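Local coordinates for carboxysome assembly protein CcmN (Synechococcus elongatus, PDB 7D6C), which is required for carboxysome formation, its N-terminal domain, the part crystallised here, interacting with the RuBisCO-binding scaffold CcmM and its C-terminal peptide with the shell protein CcmK2, at residues R45-S50 with A66-A71; S58-R63 with V79-Q84; L74-V79 with L93-T98; V100-E105 with L116-P121. One frame throughout, in Å; residues are numbered along the deposited sequence.

Contact 1 of 4, residues R45-S50 with A66-A71; sequences RIEIAS and AIIIQA
Arg45 lays one face of its guanidinium over the methyl of Ala66, NE standing 3.9 Å from Ala66 CB, with the methyl under the rim of the group and not under its middle. The side chain starts with CG between the backbone N and the carbonyl carbon (chi1 59°) and then runs extended to NE, a course that carries the guanidinium out from the sheet and across over Ala66. Within the same strand NH1 forms a salt bridge with Glu47 OE1; the carboxylate carbon lies at the guanidinium edge, an in-plane placement that would help orient the group, though the modelled bridge is too short to be taken literally. Glu47, fully extended (chi1 -176°), runs side by side with Ile68, its OE1 3.7 Å from Ile68 CG1. The opposite face of the sheet is purely aliphatic: Ile48 CG1 meets Ile69 CG1 at 4.1 Å, and Ile46 flanks Ile67. Between the faces, strands 45-48 and 66-69 run parallel, 8° apart, joined by bonds such as Glu47 N to Ile67 O (2.8 Å) and Ile69 N to Glu47 O (2.8 Å). Ile46 and Ile67 reach Ile60 and Ala62 of strand 59-63, as expected inside a parallel beta-helix. Ion pair on one face and buried isoleucines on the other imply an amphipathic wall, charged toward the surface and aliphatic toward the core.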
loop_
_atom_site.group_PDB
_atom_site.type_symbol
_atom_site.label_atom_id
_atom_site.label_comp_id
_atom_site.label_asym_id
_atom_site.label_seq_id
_atom_site.Cartn_x
_atom_site.Cartn_y
_atom_site.Cartn_z
ATOM N N ARG F 45 12.475 1.413 -16.888
ATOM C CA ARG F 45 12.883 2.625 -16.200
ATOM C C ARG F 45 11.660 3.329 -15.628
ATOM O O ARG F 45 10.540 3.184 -16.132
ATOM C CB ARG F 45 13.614 3.571 -17.148
ATOM C CG ARG F 45 12.732 3.937 -18.320
ATOM C CD ARG F 45 13.262 5.081 -19.138
ATOM N NE ARG F 45 12.421 5.200 -20.320
ATOM C CZ ARG F 45 11.683 6.268 -20.604
ATOM N NH1 ARG F 45 11.722 7.327 -19.788
ATOM N NH2 ARG F 45 10.913 6.280 -21.706
ATOM N N ILE F 46 11.898 4.139 -14.594
ATOM C CA ILE F 46 10.882 5.006 -14.007
ATOM C C ILE F 46 11.273 6.448 -14.295
ATOM O O ILE F 46 12.446 6.813 -14.170
ATOM C CB ILE F 46 10.750 4.745 -12.489
ATOM C CG1 ILE F 46 10.069 3.394 -12.246
ATOM C CG2 ILE F 46 9.975 5.878 -11.780
ATOM C CD1 ILE F 46 10.077 2.940 -10.784
ATOM N N GLU F 47 10.302 7.259 -14.698
ATOM C CA GLU F 47 10.514 8.667 -15.016
ATOM C C GLU F 47 9.441 9.494 -14.323
ATOM O O GLU F 47 8.248 9.250 -14.533
ATOM C CB GLU F 47 10.484 8.903 -16.533
ATOM C CG GLU F 47 10.797 10.328 -17.014
ATOM C CD GLU F 47 10.666 10.505 -18.550
ATOM O OE1 GLU F 47 10.690 9.495 -19.293
ATOM O OE2 GLU F 47 10.539 11.661 -19.017
ATOM N N ILE F 48 9.864 10.464 -13.507
ATOM C CA ILE F 48 8.963 11.288 -12.703
ATOM C C ILE F 48 9.237 12.754 -13.021
ATOM O O ILE F 48 10.369 13.206 -12.883
ATOM C CB ILE F 48 9.146 11.020 -11.196
ATOM C CG1 ILE F 48 8.898 9.549 -10.870
ATOM C CG2 ILE F 48 8.288 11.932 -10.336
ATOM C CD1 ILE F 48 9.613 9.122 -9.641
ATOM N N ALA F 49 8.210 13.507 -13.407
ATOM C CA ALA F 49 8.433 14.853 -13.920
ATOM C C ALA F 49 8.444 15.891 -12.789
ATOM O O ALA F 49 8.656 15.567 -11.617
ATOM C CB ALA F 49 7.383 15.174 -14.991
ATOM N N SER F 50 8.174 17.151 -13.134
ATOM C CA SER F 50 8.429 18.294 -12.271
ATOM C C SER F 50 7.247 18.509 -11.342
ATOM O O SER F 50 6.093 18.496 -11.779
ATOM C CB SER F 50 8.622 19.551 -13.117
ATOM O OG SER F 50 9.695 19.383 -14.041
ATOM N N ALA F 66 8.275 1.458 -19.326
ATOM C CA ALA F 66 8.490 2.611 -18.468
ATOM C C ALA F 66 7.230 2.948 -17.682
ATOM O O ALA F 66 6.106 2.718 -18.137
ATOM C CB ALA F 66 8.922 3.836 -19.280
ATOM N N ILE F 67 7.432 3.513 -16.502
ATOM C CA ILE F 67 6.387 4.248 -15.805
ATOM C C ILE F 67 6.795 5.709 -15.840
ATOM O O ILE F 67 7.945 6.038 -15.531
ATOM C CB ILE F 67 6.194 3.749 -14.362
ATOM C CG1 ILE F 67 5.963 2.227 -14.362
ATOM C CG2 ILE F 67 5.053 4.480 -13.715
ATOM C CD1 ILE F 67 5.691 1.628 -13.022
ATOM N N ILE F 68 5.886 6.575 -16.265
ATOM C CA ILE F 68 6.173 7.997 -16.376
ATOM C C ILE F 68 5.097 8.738 -15.604
ATOM O O ILE F 68 3.925 8.737 -16.004
ATOM C CB ILE F 68 6.228 8.476 -17.836
ATOM C CG1 ILE F 68 7.416 7.853 -18.563
ATOM C CG2 ILE F 68 6.305 9.991 -17.900
ATOM C CD1 ILE F 68 7.143 7.565 -20.009
ATOM N N ILE F 69 5.487 9.360 -14.503
ATOM C CA ILE F 69 4.601 10.233 -13.744
ATOM C C ILE F 69 4.871 11.635 -14.261
ATOM O O ILE F 69 5.968 12.168 -14.086
ATOM C CB ILE F 69 4.852 10.126 -12.230
ATOM C CG1 ILE F 69 5.050 8.665 -11.828
ATOM C CG2 ILE F 69 3.722 10.780 -11.420
ATOM C CD1 ILE F 69 3.964 7.757 -12.354
ATOM N N GLN F 70 3.886 12.220 -14.922
ATOM C CA GLN F 70 4.126 13.511 -15.548
ATOM C C GLN F 70 3.960 14.635 -14.526
ATOM O O GLN F 70 3.592 14.407 -13.368
ATOM C CB GLN F 70 3.206 13.674 -16.747
ATOM C CG GLN F 70 3.390 12.523 -17.717
ATOM C CD GLN F 70 3.260 12.948 -19.145
ATOM O OE1 GLN F 70 2.174 13.364 -19.574
ATOM N NE2 GLN F 70 4.369 12.874 -19.899
ATOM N N ALA F 71 4.262 15.859 -14.960
ATOM C CA ALA F 71 4.456 16.956 -14.018
ATOM C C ALA F 71 3.179 17.297 -13.272
ATOM O O ALA F 71 2.081 17.298 -13.846
ATOM C CB ALA F 71 4.951 18.194 -14.738
#

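Contact 2 of 4, residues S58-R63 with V79-Q84; sequences SVIHAR and VLIVGQ
His61 N donates to Ile81 O at 2.7 Å in an almost straight bond, N-H...O 174°, at the middle of two parallel strands. Val59 and His61 alternate as partners of the second strand: Ile81 N gives its proton to Val59 O (3.0 Å) and Gly83 N gives its own to His61 O. At the far end Gln84 bends at chi2 and returns its amide to the first strand, NE2 reaching Arg63 O at 2.9 Å. This bond uses a lone pair of Arg63 O and lies close to the plane of the Gln84 amide, so both groups are well oriented for it. Gly83 begins the corner, which continues through Gln84: with phi 109° and psi -129° a CB would jam against the carbonyl O of Val82, and the chain there leaves one sheet for another. On the inner face Ile60 CD1 touches Ile81 CD1 at 3.8 Å, and both residues rest against Ile67 of strand 66-69. On the outer face Val59 CB lies beside Leu80 CD1, also at 3.8 Å. The His61 ring bonds through NE2 to Glu41 and through ND1 to a polar side chain of another protein chain, consistent with this face serving the CcmM interaction. Chemically, the strand pair combines a buried aliphatic interior with an outer face whose buried imidazole has both ring nitrogens satisfied.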
loop_
_atom_site.group_PDB
_atom_site.type_symbol
_atom_site.label_atom_id
_atom_site.label_comp_id
_atom_site.label_asym_id
_atom_site.label_seq_id
_atom_site.Cartn_x
_atom_site.Cartn_y
_atom_site.Cartn_z
ATOM N N SER F 58 4.037 4.320 -1.026
ATOM C CA SER F 58 3.728 4.031 -2.417
ATOM C C SER F 58 4.789 3.106 -2.984
ATOM O O SER F 58 5.880 2.966 -2.429
ATOM C CB SER F 58 3.628 5.316 -3.236
ATOM O OG SER F 58 2.474 6.069 -2.891
ATOM N N VAL F 59 4.441 2.415 -4.060
ATOM C CA VAL F 59 5.373 1.479 -4.679
ATOM C C VAL F 59 5.211 1.598 -6.181
ATOM O O VAL F 59 4.122 1.353 -6.713
ATOM C CB VAL F 59 5.149 0.025 -4.239
ATOM C CG1 VAL F 59 5.991 -0.940 -5.105
ATOM C CG2 VAL F 59 5.470 -0.139 -2.750
ATOM N N ILE F 60 6.280 1.991 -6.861
ATOM C CA ILE F 60 6.293 2.097 -8.310
ATOM C C ILE F 60 7.200 0.998 -8.830
ATOM O O ILE F 60 8.402 0.987 -8.527
ATOM C CB ILE F 60 6.775 3.480 -8.776
ATOM C CG1 ILE F 60 6.108 4.585 -7.951
ATOM C CG2 ILE F 60 6.473 3.662 -10.234
ATOM C CD1 ILE F 60 4.628 4.788 -8.243
ATOM N N HIS F 61 6.636 0.063 -9.594
ATOM C CA HIS F 61 7.416 -1.056 -10.115
ATOM C C HIS F 61 7.228 -1.153 -11.625
ATOM O O HIS F 61 6.171 -1.589 -12.097
ATOM C CB HIS F 61 7.030 -2.359 -9.429
ATOM C CG HIS F 61 7.917 -3.500 -9.792
ATOM N ND1 HIS F 61 7.587 -4.811 -9.536
ATOM C CD2 HIS F 61 9.120 -3.527 -10.409
ATOM C CE1 HIS F 61 8.554 -5.599 -9.973
ATOM N NE2 HIS F 61 9.496 -4.845 -10.508
ATOM N N ALA F 62 8.254 -0.754 -12.383
ATOM C CA ALA F 62 8.169 -0.717 -13.839
ATOM C C ALA F 62 8.557 -2.072 -14.400
ATOM O O ALA F 62 9.573 -2.650 -13.994
ATOM C CB ALA F 62 9.059 0.377 -14.413
ATOM N N ARG F 63 7.729 -2.598 -15.304
ATOM C CA ARG F 63 7.990 -3.919 -15.864
ATOM C C ARG F 63 7.584 -3.950 -17.329
ATOM O O ARG F 63 6.443 -3.614 -17.672
ATOM C CB ARG F 63 7.262 -5.026 -15.088
ATOM C CG ARG F 63 8.017 -6.335 -15.121
ATOM C CD ARG F 63 7.251 -7.484 -14.503
ATOM N NE ARG F 63 6.642 -7.175 -13.218
ATOM C CZ ARG F 63 6.466 -8.104 -12.289
ATOM N NH1 ARG F 63 5.911 -7.819 -11.106
ATOM N NH2 ARG F 63 6.889 -9.337 -12.542
ATOM N N VAL F 79 -0.178 4.321 -3.058
ATOM C CA VAL F 79 -0.475 4.062 -4.460
ATOM C C VAL F 79 0.498 3.018 -5.001
ATOM O O VAL F 79 1.692 3.007 -4.655
ATOM C CB VAL F 79 -0.407 5.380 -5.245
ATOM C CG1 VAL F 79 -0.606 5.145 -6.754
ATOM C CG2 VAL F 79 -1.449 6.309 -4.705
ATOM N N LEU F 80 -0.011 2.118 -5.843
ATOM C CA LEU F 80 0.776 1.015 -6.384
ATOM C C LEU F 80 0.688 1.008 -7.906
ATOM O O LEU F 80 -0.404 0.874 -8.471
ATOM C CB LEU F 80 0.288 -0.310 -5.819
ATOM C CG LEU F 80 0.902 -1.472 -6.558
ATOM C CD1 LEU F 80 2.318 -1.614 -6.081
ATOM C CD2 LEU F 80 0.101 -2.718 -6.296
ATOM N N ILE F 81 1.831 1.134 -8.574
ATOM C CA ILE F 81 1.871 1.171 -10.036
ATOM C C ILE F 81 2.832 0.090 -10.528
ATOM O O ILE F 81 4.054 0.205 -10.349
ATOM C CB ILE F 81 2.269 2.553 -10.576
ATOM C CG1 ILE F 81 1.240 3.606 -10.148
ATOM C CG2 ILE F 81 2.279 2.521 -12.048
ATOM C CD1 ILE F 81 1.618 5.042 -10.502
ATOM N N VAL F 82 2.279 -0.956 -11.139
ATOM C CA VAL F 82 3.036 -2.086 -11.661
ATOM C C VAL F 82 2.807 -2.157 -13.156
ATOM O O VAL F 82 1.666 -1.997 -13.611
ATOM C CB VAL F 82 2.607 -3.416 -11.017
ATOM C CG1 VAL F 82 3.329 -4.575 -11.699
ATOM C CG2 VAL F 82 2.874 -3.401 -9.538
ATOM N N GLY F 83 3.877 -2.421 -13.920
ATOM C CA GLY F 83 3.739 -2.660 -15.353
ATOM C C GLY F 83 4.296 -1.518 -16.158
ATOM O O GLY F 83 5.440 -1.138 -15.890
ATOM N N GLN F 84 3.554 -0.950 -17.127
ATOM C CA GLN F 84 3.983 0.318 -17.713
ATOM C C GLN F 84 2.798 1.268 -17.674
ATOM O O GLN F 84 1.686 0.895 -18.060
ATOM C CB GLN F 84 4.500 0.260 -19.177
ATOM C CG GLN F 84 5.480 -0.840 -19.473
ATOM C CD GLN F 84 4.844 -1.862 -20.391
ATOM O OE1 GLN F 84 4.197 -1.458 -21.372
ATOM N NE2 GLN F 84 4.761 -3.124 -19.931
#

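Contact 3 of 4, residues L74-V79 with L93-T98; sequences LLAAGV and LGASTT
Leu93 drives CD1 into a notch flanked by Leu75 and Val79, touching Leu75 CD1 and Val79 CG1, each at 3.8 Å from Leu93 CD1. The two neighbours meet it differently: Leu75 runs side by side with Leu93, whereas the Val79 side chain crosses it at about a right angle. The two branches of Val79 part company: CG1, set trans to the amide N (chi1 176°), meets Leu93, and CG2 rests on Gly94 O at 3.5 Å. A smaller bump, the methyl of Ala76, nestles against the peptide joining Gly94 to Ala95, with Ala95 CB 4.1 Å from Ala76 CB. Stacked type II turns, Ala76-Val79 and Gly94-Thr97, create these shapes; such turns form the corners of the left-handed parallel beta-helix built by hexapeptide-repeat proteins. Gly78 and Ser96, both at positive phi, occupy matching positions in the two turns. Backbone bonds lock them in step: Ala76 N to Leu93 O at 2.9 Å, and Ser96 N to Ala77 O at 3.0 Å. Outside the hollow, Ala76 packs on Leu80 of a second copy of this protein, and a basic side chain of another protein chain bonds to Gly78 O.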
loop_
_atom_site.group_PDB
_atom_site.type_symbol
_atom_site.label_atom_id
_atom_site.label_comp_id
_atom_site.label_asym_id
_atom_site.label_seq_id
_atom_site.Cartn_x
_atom_site.Cartn_y
_atom_site.Cartn_z
ATOM N N LEU F 74 0.098 13.795 -8.621
ATOM C CA LEU F 74 0.190 13.592 -7.185
ATOM C C LEU F 74 -0.317 12.203 -6.835
ATOM O O LEU F 74 -1.344 11.759 -7.351
ATOM C CB LEU F 74 -0.638 14.630 -6.442
ATOM C CG LEU F 74 -0.299 16.066 -6.773
ATOM C CD1 LEU F 74 -1.463 16.931 -6.408
ATOM C CD2 LEU F 74 0.955 16.458 -6.017
ATOM N N LEU F 75 0.387 11.529 -5.935
ATOM C CA LEU F 75 0.024 10.190 -5.505
ATOM C C LEU F 75 -0.166 10.223 -4.000
ATOM O O LEU F 75 0.775 10.543 -3.265
ATOM C CB LEU F 75 1.114 9.186 -5.883
ATOM C CG LEU F 75 1.155 8.519 -7.259
ATOM C CD1 LEU F 75 1.211 9.536 -8.366
ATOM C CD2 LEU F 75 2.396 7.663 -7.305
ATOM N N ALA F 76 -1.377 9.900 -3.539
ATOM C CA ALA F 76 -1.600 9.757 -2.107
ATOM C C ALA F 76 -0.837 8.545 -1.598
ATOM O O ALA F 76 -0.212 7.807 -2.360
ATOM C CB ALA F 76 -3.086 9.624 -1.794
ATOM N N ALA F 77 -0.898 8.332 -0.287
ATOM C CA ALA F 77 -0.160 7.234 0.323
ATOM C C ALA F 77 -0.561 5.887 -0.275
ATOM O O ALA F 77 -1.706 5.680 -0.692
ATOM C CB ALA F 77 -0.398 7.219 1.833
ATOM N N GLY F 78 0.406 4.969 -0.332
ATOM C CA GLY F 78 0.139 3.594 -0.736
ATOM C C GLY F 78 -0.380 3.372 -2.148
ATOM O O GLY F 78 -0.979 2.331 -2.424
ATOM N N VAL F 79 -0.178 4.321 -3.058
ATOM C CA VAL F 79 -0.475 4.062 -4.460
ATOM C C VAL F 79 0.498 3.018 -5.001
ATOM O O VAL F 79 1.692 3.007 -4.655
ATOM C CB VAL F 79 -0.407 5.380 -5.245
ATOM C CG1 VAL F 79 -0.606 5.145 -6.754
ATOM C CG2 VAL F 79 -1.449 6.309 -4.705
ATOM N N LEU F 93 -4.176 10.817 -7.516
ATOM C CA LEU F 93 -4.441 9.401 -7.286
ATOM C C LEU F 93 -4.745 9.185 -5.809
ATOM O O LEU F 93 -3.863 9.367 -4.959
ATOM C CB LEU F 93 -3.254 8.554 -7.720
ATOM C CG LEU F 93 -2.728 8.705 -9.144
ATOM C CD1 LEU F 93 -1.811 7.523 -9.436
ATOM C CD2 LEU F 93 -3.859 8.758 -10.112
ATOM N N GLY F 94 -5.983 8.777 -5.510
ATOM C CA GLY F 94 -6.376 8.562 -4.133
ATOM C C GLY F 94 -5.514 7.521 -3.447
ATOM O O GLY F 94 -4.838 6.718 -4.082
ATOM N N ALA F 95 -5.535 7.560 -2.117
ATOM C CA ALA F 95 -4.852 6.552 -1.314
ATOM C C ALA F 95 -5.181 5.140 -1.787
ATOM O O ALA F 95 -6.333 4.811 -2.089
ATOM C CB ALA F 95 -5.234 6.709 0.160
ATOM N N SER F 96 -4.144 4.312 -1.863
ATOM C CA SER F 96 -4.266 2.894 -2.202
ATOM C C SER F 96 -4.933 2.660 -3.556
ATOM O O SER F 96 -5.582 1.631 -3.777
ATOM C CB SER F 96 -4.991 2.145 -1.098
ATOM O OG SER F 96 -4.316 2.423 0.117
ATOM N N THR F 97 -4.761 3.606 -4.474
ATOM C CA THR F 97 -4.963 3.318 -5.883
ATOM C C THR F 97 -4.012 2.218 -6.332
ATOM O O THR F 97 -2.842 2.186 -5.935
ATOM C CB THR F 97 -4.703 4.569 -6.721
ATOM O OG1 THR F 97 -5.532 5.643 -6.268
ATOM C CG2 THR F 97 -4.966 4.289 -8.196
ATOM N N THR F 98 -4.505 1.338 -7.198
ATOM C CA THR F 98 -3.658 0.396 -7.922
ATOM C C THR F 98 -3.831 0.561 -9.432
ATOM O O THR F 98 -4.953 0.447 -9.948
ATOM C CB THR F 98 -3.974 -1.025 -7.494
ATOM O OG1 THR F 98 -3.436 -1.222 -6.178
ATOM C CG2 THR F 98 -3.354 -2.014 -8.472
#

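Contact 4 of 4, residues V100-E105 with L116-P121; sequences VNTSIE and LSAETP
Thr102 holds OG1 between its backbone N and carbonyl carbon (chi1 39°), which places the hydroxyl 2.9 Å from Leu116 O while CG2 faces Ala118 CB at 3.9 Å. The hydroxyl bond is weak, and its proton may instead serve another acceptor. Leu116 O is secured in any case by Val100 N, at 2.7 Å, and Ala118 N answers by donating to Val100 O at 3.1 Å. These two bonds frame a single parallel bridge, in which Val100 CB packs on Ser117 CB at 3.7 Å. Past it the paths diverge: Asn101 takes left-handed backbone angles, phi 53° and psi 39°, and directs its side chain at the C-terminal tail. There its CG meets Pro121 CD at 4.1 Å, the two side chains crossing at about a right angle, while Asn101 OD1 accepts from Gln84 N, tying this corner to the preceding coil. The Ile104 and Leu116 side chains also cross at about a right angle, CD1 of Ile104 4.1 Å from CD2 of Leu116. Side chains of another protein chain pack on Val100 and Ser117, so this surface also faces a partner. Strand 115-117 is the outermost strand of its sheet within this chain, and after one parallel bridge the tail leaves it: the last coil of a left-handed parallel beta-helix.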
loop_
_atom_site.group_PDB
_atom_site.type_symbol
_atom_site.label_atom_id
_atom_site.label_comp_id
_atom_site.label_asym_id
_atom_site.label_seq_id
_atom_site.Cartn_x
_atom_site.Cartn_y
_atom_site.Cartn_z
ATOM N N VAL F 100 -2.299 -1.176 -12.870
ATOM C CA VAL F 100 -1.547 -2.315 -13.426
ATOM C C VAL F 100 -1.625 -2.267 -14.943
ATOM O O VAL F 100 -2.651 -2.638 -15.527
ATOM C CB VAL F 100 -2.069 -3.668 -12.929
ATOM C CG1 VAL F 100 -1.095 -4.744 -13.337
ATOM C CG2 VAL F 100 -2.255 -3.656 -11.423
ATOM N N ASN F 101 -0.527 -1.860 -15.584
ATOM C CA ASN F 101 -0.469 -1.706 -17.041
ATOM C C ASN F 101 -1.611 -0.814 -17.544
ATOM O O ASN F 101 -2.212 -1.077 -18.586
ATOM C CB ASN F 101 -0.492 -3.070 -17.753
ATOM C CG ASN F 101 0.795 -3.891 -17.543
ATOM O OD1 ASN F 101 1.905 -3.383 -17.696
ATOM N ND2 ASN F 101 0.635 -5.181 -17.204
ATOM N N THR F 102 -1.930 0.244 -16.789
ATOM C CA THR F 102 -2.973 1.194 -17.169
ATOM C C THR F 102 -2.539 2.621 -16.824
ATOM O O THR F 102 -1.879 2.848 -15.801
ATOM C CB THR F 102 -4.324 0.862 -16.482
ATOM O OG1 THR F 102 -4.097 0.429 -15.137
ATOM C CG2 THR F 102 -5.073 -0.249 -17.213
ATOM N N SER F 103 -2.913 3.580 -17.682
ATOM C CA SER F 103 -2.441 4.968 -17.640
ATOM C C SER F 103 -3.579 5.933 -17.309
ATOM O O SER F 103 -4.759 5.604 -17.416
ATOM C CB SER F 103 -1.814 5.367 -18.986
ATOM O OG SER F 103 -0.910 4.393 -19.477
ATOM N N ILE F 104 -3.228 7.162 -16.944
ATOM C CA ILE F 104 -4.217 8.153 -16.525
ATOM C C ILE F 104 -4.105 9.397 -17.401
ATOM O O ILE F 104 -3.020 9.985 -17.544
ATOM C CB ILE F 104 -4.064 8.519 -15.038
ATOM C CG1 ILE F 104 -4.255 7.270 -14.177
ATOM C CG2 ILE F 104 -5.057 9.616 -14.637
ATOM C CD1 ILE F 104 -5.638 6.661 -14.321
ATOM N N GLU F 105 -5.236 9.785 -17.986
ATOM C CA GLU F 105 -5.391 11.073 -18.653
ATOM C C GLU F 105 -4.913 12.215 -17.757
ATOM O O GLU F 105 -5.098 12.196 -16.533
ATOM C CB GLU F 105 -6.877 11.242 -19.030
ATOM C CG GLU F 105 -7.873 11.084 -17.816
ATOM C CD GLU F 105 -8.152 9.600 -17.408
ATOM O OE1 GLU F 105 -7.458 8.679 -17.911
ATOM O OE2 GLU F 105 -9.043 9.353 -16.553
ATOM N N LEU F 116 -7.236 -0.637 -11.087
ATOM C CA LEU F 116 -7.254 -0.568 -12.543
ATOM C C LEU F 116 -6.194 -1.527 -13.077
ATOM O O LEU F 116 -4.993 -1.265 -12.925
ATOM C CB LEU F 116 -6.998 0.863 -13.015
ATOM C CG LEU F 116 -8.198 1.810 -13.139
ATOM C CD1 LEU F 116 -9.095 1.745 -11.923
ATOM C CD2 LEU F 116 -7.750 3.243 -13.353
ATOM N N SER F 117 -6.626 -2.632 -13.701
ATOM C CA SER F 117 -5.701 -3.691 -14.115
ATOM C C SER F 117 -6.104 -4.269 -15.467
ATOM O O SER F 117 -7.149 -4.919 -15.577
ATOM C CB SER F 117 -5.633 -4.803 -13.074
ATOM O OG SER F 117 -5.107 -5.988 -13.646
ATOM N N ALA F 118 -5.253 -4.063 -16.476
ATOM C CA ALA F 118 -5.303 -4.752 -17.757
ATOM C C ALA F 118 -4.213 -5.824 -17.813
ATOM O O ALA F 118 -3.185 -5.728 -17.137
ATOM C CB ALA F 118 -5.134 -3.756 -18.913
ATOM N N GLU F 119 -4.446 -6.845 -18.654
ATOM C CA GLU F 119 -3.592 -8.040 -18.674
ATOM C C GLU F 119 -2.188 -7.718 -19.174
ATOM O O GLU F 119 -1.187 -8.126 -18.564
ATOM C CB GLU F 119 -4.220 -9.133 -19.552
ATOM C CG GLU F 119 -5.658 -9.507 -19.198
ATOM C CD GLU F 119 -6.669 -8.489 -19.710
ATOM O OE1 GLU F 119 -6.546 -8.057 -20.879
ATOM O OE2 GLU F 119 -7.569 -8.103 -18.924
ATOM N N THR F 120 -2.107 -7.002 -20.300
ATOM C CA THR F 120 -0.901 -6.571 -20.996
ATOM C C THR F 120 -1.284 -5.609 -22.115
ATOM O O THR F 120 -2.345 -5.773 -22.732
ATOM C CB THR F 120 -0.120 -7.773 -21.539
ATOM O OG1 THR F 120 1.076 -7.318 -22.191
ATOM C CG2 THR F 120 -0.973 -8.622 -22.486
ATOM N N PRO F 121 -0.469 -4.572 -22.394
ATOM C CA PRO F 121 -0.773 -3.613 -23.467
ATOM C C PRO F 121 -0.322 -4.093 -24.853
ATOM O O PRO F 121 0.532 -3.464 -25.481
ATOM C CB PRO F 121 0.000 -2.361 -23.042
ATOM C CG PRO F 121 1.179 -2.895 -22.294
ATOM C CD PRO F 121 0.725 -4.174 -21.620
#

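From the N terminus, contact 1 closes the first loop, joining strand 45-48 to strand 66-69 one coil later. Strand 59-63 lies inside that loop, and its pairing in contact 2 reaches beyond it to strand 80-82, so the two contacts cross. Contact 3 crosses contact 2 in the same way: 74-79 opens before contact 2 closes, and Val79 belongs to both. Contacts 1 and 3 are in series but touch through Ile69 and Leu75. Contact 4 follows all the others; Asn101 bonds back to Gln84 and Val82 of contact 2, and Leu116 N to Thr98 O of contact 3. Together they bind successive coils across all three sheets of the beta-helix.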